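Local coordinates for protein P91 (PDB 4ZI5) that hydrolyses phosphotriesters as a promiscuous activity and is a dienelactone hydrolase-like enzyme of the alpha/beta-hydrolase fold, at residues Arg17-Thr22 against Leu111-Ala116; Ser213-Leu218 against Ala235-Ala240. One frame throughout, in Å; residues are numbered along the deposited sequence.

From the N terminus, strand 15-23 is met first, and contact 1 closes a loop of 88 residues when Arg17-Thr22 meets the C-terminal part of helix 100-115. That long excursion includes strands 26-34, 42-48 and 71-74 of the sheet. Contact 2 opens only afterwards and spans 16 residues, from the loop that follows strand 202-207 to the C-terminal helix 231-248. The two loops therefore lie in series, neither enclosing nor crossing the other. The centres of contacts 1 and 2 are about 26 Å apart, on opposite sides of the chain's centre. Contact 1 fastens the N-terminal strand to a helix; contact 2 ties a loop beside the probable active site to helix 231-248.

Contact 1. Residues Arg17-Thr22 against Leu111-Ala116; sequences RKVDYT and LDALTA
Tyr21 carries CG between its backbone N and carbonyl carbon (chi1 62°), and with chi2 at -81° the ring presents one face to the methyl of Ala113. The geometry supports a CH-pi contact: Ala113 CB lies 3.8 Å from the centroid of the Tyr21 ring, 25° off the ring normal. It is not centred. Displacement toward the rim puts Ala113 CB at 3.6 Å from both CG and CD1 of Tyr21, so the methyl sits over the part of the ring nearest the backbone and well away from the hydroxyl. Val19, two residues back on the same side of the strand, adds a looser touch, its CG1 lying 4.3 Å from Ala113 CB. One methyl thus serves two side chains, and the 117 Å² buried between the segments is mostly shared by these three residues. Such a small residue allows a close approach of the main chains, the CA atoms of Tyr21 and Ala113 being 6.3 Å apart. The far end of the tyrosine is fixed separately, its OH hydrogen-bonded to the backbone N of Asp76. With an alanine in place of Tyr21, the Ala113 methyl would probably lose its aromatic cover and the Asp76 N-H its hydroxyl mate. Strand 15-23 pairs antiparallel with strand 26-34, Val19 bonding through its backbone to Gly30 and Tyr21 to Cys28. The helix packs on two strands of one sheet, 15-23 through Ala113 and 42-48 through Leu111 and Leu114, which both touch Val46.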
loop_
_atom_site.group_PDB
_atom_site.type_symbol
_atom_site.label_atom_id
_atom_site.label_comp_id
_atom_site.label_asym_id
_atom_site.label_seq_id
_atom_site.Cartn_x
_atom_site.Cartn_y
_atom_site.Cartn_z
ATOM N N ARG A 17 -11.046 17.696 -23.907
ATOM C CA ARG A 17 -11.891 18.827 -24.276
ATOM C C ARG A 17 -12.169 19.660 -23.049
ATOM O O ARG A 17 -12.215 19.136 -21.926
ATOM C CB ARG A 17 -13.181 18.320 -24.909
ATOM C CG ARG A 17 -14.163 17.634 -23.960
ATOM C CD ARG A 17 -15.369 17.137 -24.718
ATOM N NE ARG A 17 -16.425 16.556 -23.877
ATOM C CZ ARG A 17 -16.827 15.283 -23.900
ATOM N NH1 ARG A 17 -16.222 14.363 -24.657
ATOM N NH2 ARG A 17 -17.841 14.921 -23.112
ATOM N N LYS A 18 -12.397 20.962 -23.256
ATOM C CA LYS A 18 -12.745 21.843 -22.152
ATOM C C LYS A 18 -14.189 21.626 -21.737
ATOM O O LYS A 18 -15.047 21.313 -22.581
ATOM C CB LYS A 18 -12.502 23.303 -22.527
ATOM C CG LYS A 18 -11.040 23.605 -22.862
ATOM C CD LYS A 18 -10.090 23.311 -21.713
ATOM C CE LYS A 18 -8.646 23.165 -22.175
ATOM N NZ LYS A 18 -8.137 24.140 -23.173
ATOM N N VAL A 19 -14.436 21.717 -20.431
ATOM C CA VAL A 19 -15.785 21.641 -19.882
ATOM C C VAL A 19 -16.019 22.856 -18.993
ATOM O O VAL A 19 -15.371 23.001 -17.966
ATOM C CB VAL A 19 -15.995 20.338 -19.065
ATOM C CG1 VAL A 19 -17.365 20.294 -18.403
ATOM C CG2 VAL A 19 -15.820 19.121 -19.979
ATOM N N ASP A 20 -16.982 23.693 -19.395
ATOM C CA ASP A 20 -17.439 24.836 -18.611
ATOM C C ASP A 20 -18.454 24.382 -17.578
ATOM O O ASP A 20 -19.365 23.639 -17.895
ATOM C CB ASP A 20 -18.114 25.873 -19.531
ATOM C CG ASP A 20 -17.146 26.499 -20.496
ATOM O OD1 ASP A 20 -16.134 27.066 -20.037
ATOM O OD2 ASP A 20 -17.388 26.422 -21.724
ATOM N N TYR A 21 -18.281 24.799 -16.331
ATOM C CA TYR A 21 -19.279 24.558 -15.305
ATOM C C TYR A 21 -19.229 25.684 -14.287
ATOM O O TYR A 21 -18.306 26.494 -14.310
ATOM C CB TYR A 21 -19.089 23.160 -14.667
ATOM C CG TYR A 21 -17.768 22.900 -13.937
ATOM C CD1 TYR A 21 -16.618 22.551 -14.616
ATOM C CD2 TYR A 21 -17.703 22.972 -12.549
ATOM C CE1 TYR A 21 -15.420 22.303 -13.939
ATOM C CE2 TYR A 21 -16.530 22.732 -11.874
ATOM C CZ TYR A 21 -15.385 22.389 -12.563
ATOM O OH TYR A 21 -14.235 22.110 -11.869
ATOM N N THR A 22 -20.226 25.752 -13.404
ATOM C CA THR A 22 -20.322 26.847 -12.441
ATOM C C THR A 22 -20.518 26.340 -11.013
ATOM O O THR A 22 -21.052 25.260 -10.781
ATOM C CB THR A 22 -21.505 27.760 -12.769
ATOM O OG1 THR A 22 -22.689 26.962 -12.751
ATOM C CG2 THR A 22 -21.378 28.395 -14.125
ATOM N N LEU A 111 -17.501 17.289 -9.540
ATOM C CA LEU A 111 -18.121 15.974 -9.643
ATOM C C LEU A 111 -19.385 15.997 -10.517
ATOM O O LEU A 111 -19.560 15.126 -11.378
ATOM C CB LEU A 111 -18.439 15.403 -8.264
ATOM C CG LEU A 111 -19.074 14.021 -8.225
ATOM C CD1 LEU A 111 -18.273 12.988 -9.000
ATOM C CD2 LEU A 111 -19.251 13.623 -6.769
ATOM N N ASP A 112 -20.219 17.024 -10.344
ATOM C CA ASP A 112 -21.379 17.216 -11.237
ATOM C C ASP A 112 -20.971 17.423 -12.715
ATOM O O ASP A 112 -21.607 16.876 -13.601
ATOM C CB ASP A 112 -22.250 18.381 -10.749
ATOM C CG ASP A 112 -22.936 18.083 -9.420
ATOM O OD1 ASP A 112 -23.053 16.913 -9.022
ATOM O OD2 ASP A 112 -23.396 19.015 -8.765
ATOM N N ALA A 113 -19.913 18.181 -12.968
ATOM C CA ALA A 113 -19.430 18.371 -14.327
ATOM C C ALA A 113 -18.915 17.061 -14.963
ATOM O O ALA A 113 -19.156 16.787 -16.127
ATOM C CB ALA A 113 -18.331 19.414 -14.347
ATOM N N LEU A 114 -18.213 16.253 -14.183
ATOM C CA LEU A 114 -17.858 14.900 -14.616
ATOM C C LEU A 114 -19.079 14.066 -15.018
ATOM O O LEU A 114 -19.120 13.513 -16.118
ATOM C CB LEU A 114 -17.084 14.170 -13.515
ATOM C CG LEU A 114 -16.732 12.715 -13.821
ATOM C CD1 LEU A 114 -15.626 12.649 -14.856
ATOM C CD2 LEU A 114 -16.352 11.976 -12.532
ATOM N N THR A 115 -20.038 13.973 -14.105
ATOM C CA THR A 115 -21.206 13.103 -14.274
ATOM C C THR A 115 -22.143 13.573 -15.407
ATOM O O THR A 115 -22.829 12.774 -16.010
ATOM C CB THR A 115 -21.995 12.908 -12.945
ATOM O OG1 THR A 115 -22.553 14.133 -12.505
ATOM C CG2 THR A 115 -21.099 12.388 -11.861
ATOM N N ALA A 116 -22.091 14.861 -15.715
ATOM C CA ALA A 116 -22.748 15.426 -16.882
ATOM C C ALA A 116 -22.254 14.911 -18.233
ATOM O O ALA A 116 -22.991 15.011 -19.216
ATOM C CB ALA A 116 -22.620 16.921 -16.855
#

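Contact 2. Residues Ser213-Leu218 against Ala235-Ala240; sequences SFTDPL and ARSWTA
Phe214 meets Ser237 through the ring edge: CE1 of Phe214 lies 3.5 Å from Ser237 OG, which sits near the ring plane, and 4.0 Å from Ser237 CB. Thr215 approaches the same oxygen less closely, its CG2 4.3 Å from Ser237 OG. All three residues are buried, yet only 73 Å² is covered in total, which marks a small point of contact. The serine hydroxyl is not left to the ring, because with chi1 at 62° OG turns back along its own helix and hydrogen-bonds to the carbonyl O of Ala233. The other end of the loop segment is quite different. Pro217 and Leu218 are exposed and take no part; their backbone is ordered locally by an Asx turn, in which Leu218 N donates to Asp216 OD1 at 3.0 Å from above the carboxylate plane. A type I turn from Ser213 to Asp216 runs directly into it, sharing Asp216. His154, outside both segments, packs edge-to-face with the Phe214 ring and hydrogen-bonds to Thr215 OG1. In alpha/beta hydrolases the loop following the last sheet strand carries the catalytic histidine; Ser213 touches Cys131 of the probable nucleophile elbow, which is consistent with that layout.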
loop_
_atom_site.group_PDB
_atom_site.type_symbol
_atom_site.label_atom_id
_atom_site.label_comp_id
_atom_site.label_asym_id
_atom_site.label_seq_id
_atom_site.Cartn_x
_atom_site.Cartn_y
_atom_site.Cartn_z
ATOM N N SER A 213 4.474 16.477 -2.321
ATOM C CA SER A 213 4.504 16.609 -3.782
ATOM C C SER A 213 5.381 15.562 -4.467
ATOM O O SER A 213 5.954 15.808 -5.539
ATOM C CB SER A 213 4.941 18.030 -4.193
ATOM O OG SER A 213 4.014 18.990 -3.722
ATOM N N PHE A 214 5.438 14.360 -3.878
ATOM C CA PHE A 214 6.301 13.314 -4.408
ATOM C C PHE A 214 5.929 12.861 -5.837
ATOM O O PHE A 214 6.744 12.232 -6.495
ATOM C CB PHE A 214 6.401 12.112 -3.457
ATOM C CG PHE A 214 5.097 11.396 -3.195
ATOM C CD1 PHE A 214 4.557 10.511 -4.126
ATOM C CD2 PHE A 214 4.443 11.546 -1.962
ATOM C CE1 PHE A 214 3.367 9.835 -3.863
ATOM C CE2 PHE A 214 3.268 10.862 -1.679
ATOM C CZ PHE A 214 2.717 10.006 -2.638
ATOM N N THR A 215 4.711 13.157 -6.295
ATOM C CA THR A 215 4.273 12.741 -7.622
ATOM C C THR A 215 4.671 13.694 -8.732
ATOM O O THR A 215 4.485 13.365 -9.881
ATOM C CB THR A 215 2.736 12.612 -7.727
ATOM O OG1 THR A 215 2.142 13.893 -7.507
ATOM C CG2 THR A 215 2.181 11.614 -6.746
ATOM N N ASP A 216 5.254 14.843 -8.422
ATOM C CA ASP A 216 5.531 15.861 -9.423
ATOM C C ASP A 216 7.044 16.000 -9.654
ATOM O O ASP A 216 7.739 16.466 -8.768
ATOM C CB ASP A 216 4.984 17.207 -8.957
ATOM C CG ASP A 216 5.075 18.270 -10.028
ATOM O OD1 ASP A 216 5.564 17.982 -11.147
ATOM O OD2 ASP A 216 4.645 19.404 -9.759
ATOM N N PRO A 217 7.531 15.655 -10.857
ATOM C CA PRO A 217 8.952 15.881 -11.178
ATOM C C PRO A 217 9.430 17.328 -10.993
ATOM O O PRO A 217 10.620 17.536 -10.759
ATOM C CB PRO A 217 9.068 15.434 -12.645
ATOM C CG PRO A 217 7.977 14.423 -12.800
ATOM C CD PRO A 217 6.846 14.918 -11.936
ATOM N N LEU A 218 8.527 18.299 -11.085
ATOM C CA LEU A 218 8.829 19.712 -10.781
ATOM C C LEU A 218 8.659 20.141 -9.315
ATOM O O LEU A 218 8.759 21.344 -9.020
ATOM C CB LEU A 218 7.911 20.606 -11.628
ATOM C CG LEU A 218 8.049 20.438 -13.141
ATOM C CD1 LEU A 218 7.049 21.322 -13.860
ATOM C CD2 LEU A 218 9.482 20.735 -13.553
ATOM N N ALA A 235 5.320 6.008 -8.786
ATOM C CA ALA A 235 4.948 4.730 -9.414
ATOM C C ALA A 235 4.124 3.835 -8.504
ATOM O O ALA A 235 3.067 3.321 -8.900
ATOM C CB ALA A 235 6.178 3.972 -9.837
ATOM N N ARG A 236 4.618 3.613 -7.299
ATOM C CA ARG A 236 3.926 2.710 -6.378
ATOM C C ARG A 236 2.533 3.232 -5.987
ATOM O O ARG A 236 1.611 2.448 -5.848
ATOM C CB ARG A 236 4.754 2.472 -5.111
ATOM C CG ARG A 236 5.947 1.585 -5.357
ATOM C CD ARG A 236 6.863 1.540 -4.171
ATOM N NE ARG A 236 8.063 0.757 -4.470
ATOM C CZ ARG A 236 9.122 0.630 -3.665
ATOM N NH1 ARG A 236 9.185 1.253 -2.505
ATOM N NH2 ARG A 236 10.164 -0.087 -4.073
ATOM N N SER A 237 2.401 4.539 -5.765
ATOM C CA SER A 237 1.105 5.097 -5.392
ATOM C C SER A 237 0.120 5.007 -6.556
ATOM O O SER A 237 -1.059 4.669 -6.370
ATOM C CB SER A 237 1.277 6.531 -4.873
ATOM O OG SER A 237 1.797 7.386 -5.866
ATOM N N TRP A 238 0.597 5.275 -7.772
ATOM C CA TRP A 238 -0.234 5.154 -8.965
ATOM C C TRP A 238 -0.702 3.708 -9.155
ATOM O O TRP A 238 -1.871 3.452 -9.453
ATOM C CB TRP A 238 0.519 5.680 -10.195
ATOM C CG TRP A 238 -0.338 5.833 -11.395
ATOM C CD1 TRP A 238 -0.408 5.004 -12.470
ATOM C CD2 TRP A 238 -1.264 6.894 -11.637
ATOM N NE1 TRP A 238 -1.305 5.505 -13.400
ATOM C CE2 TRP A 238 -1.856 6.658 -12.903
ATOM C CE3 TRP A 238 -1.653 8.023 -10.911
ATOM C CZ2 TRP A 238 -2.809 7.524 -13.454
ATOM C CZ3 TRP A 238 -2.582 8.883 -11.473
ATOM C CH2 TRP A 238 -3.157 8.619 -12.728
ATOM N N THR A 239 0.200 2.758 -8.949
ATOM C CA THR A 239 -0.155 1.345 -9.099
ATOM C C THR A 239 -1.209 0.979 -8.048
ATOM O O THR A 239 -2.182 0.299 -8.375
ATOM C CB THR A 239 1.070 0.443 -8.983
ATOM O OG1 THR A 239 2.002 0.743 -10.037
ATOM C CG2 THR A 239 0.681 -1.042 -9.064
ATOM N N ALA A 240 -1.037 1.456 -6.808
ATOM C CA ALA A 240 -2.032 1.143 -5.753
ATOM C C ALA A 240 -3.415 1.693 -6.153
ATOM O O ALA A 240 -4.438 1.009 -5.971
ATOM C CB ALA A 240 -1.613 1.671 -4.412
#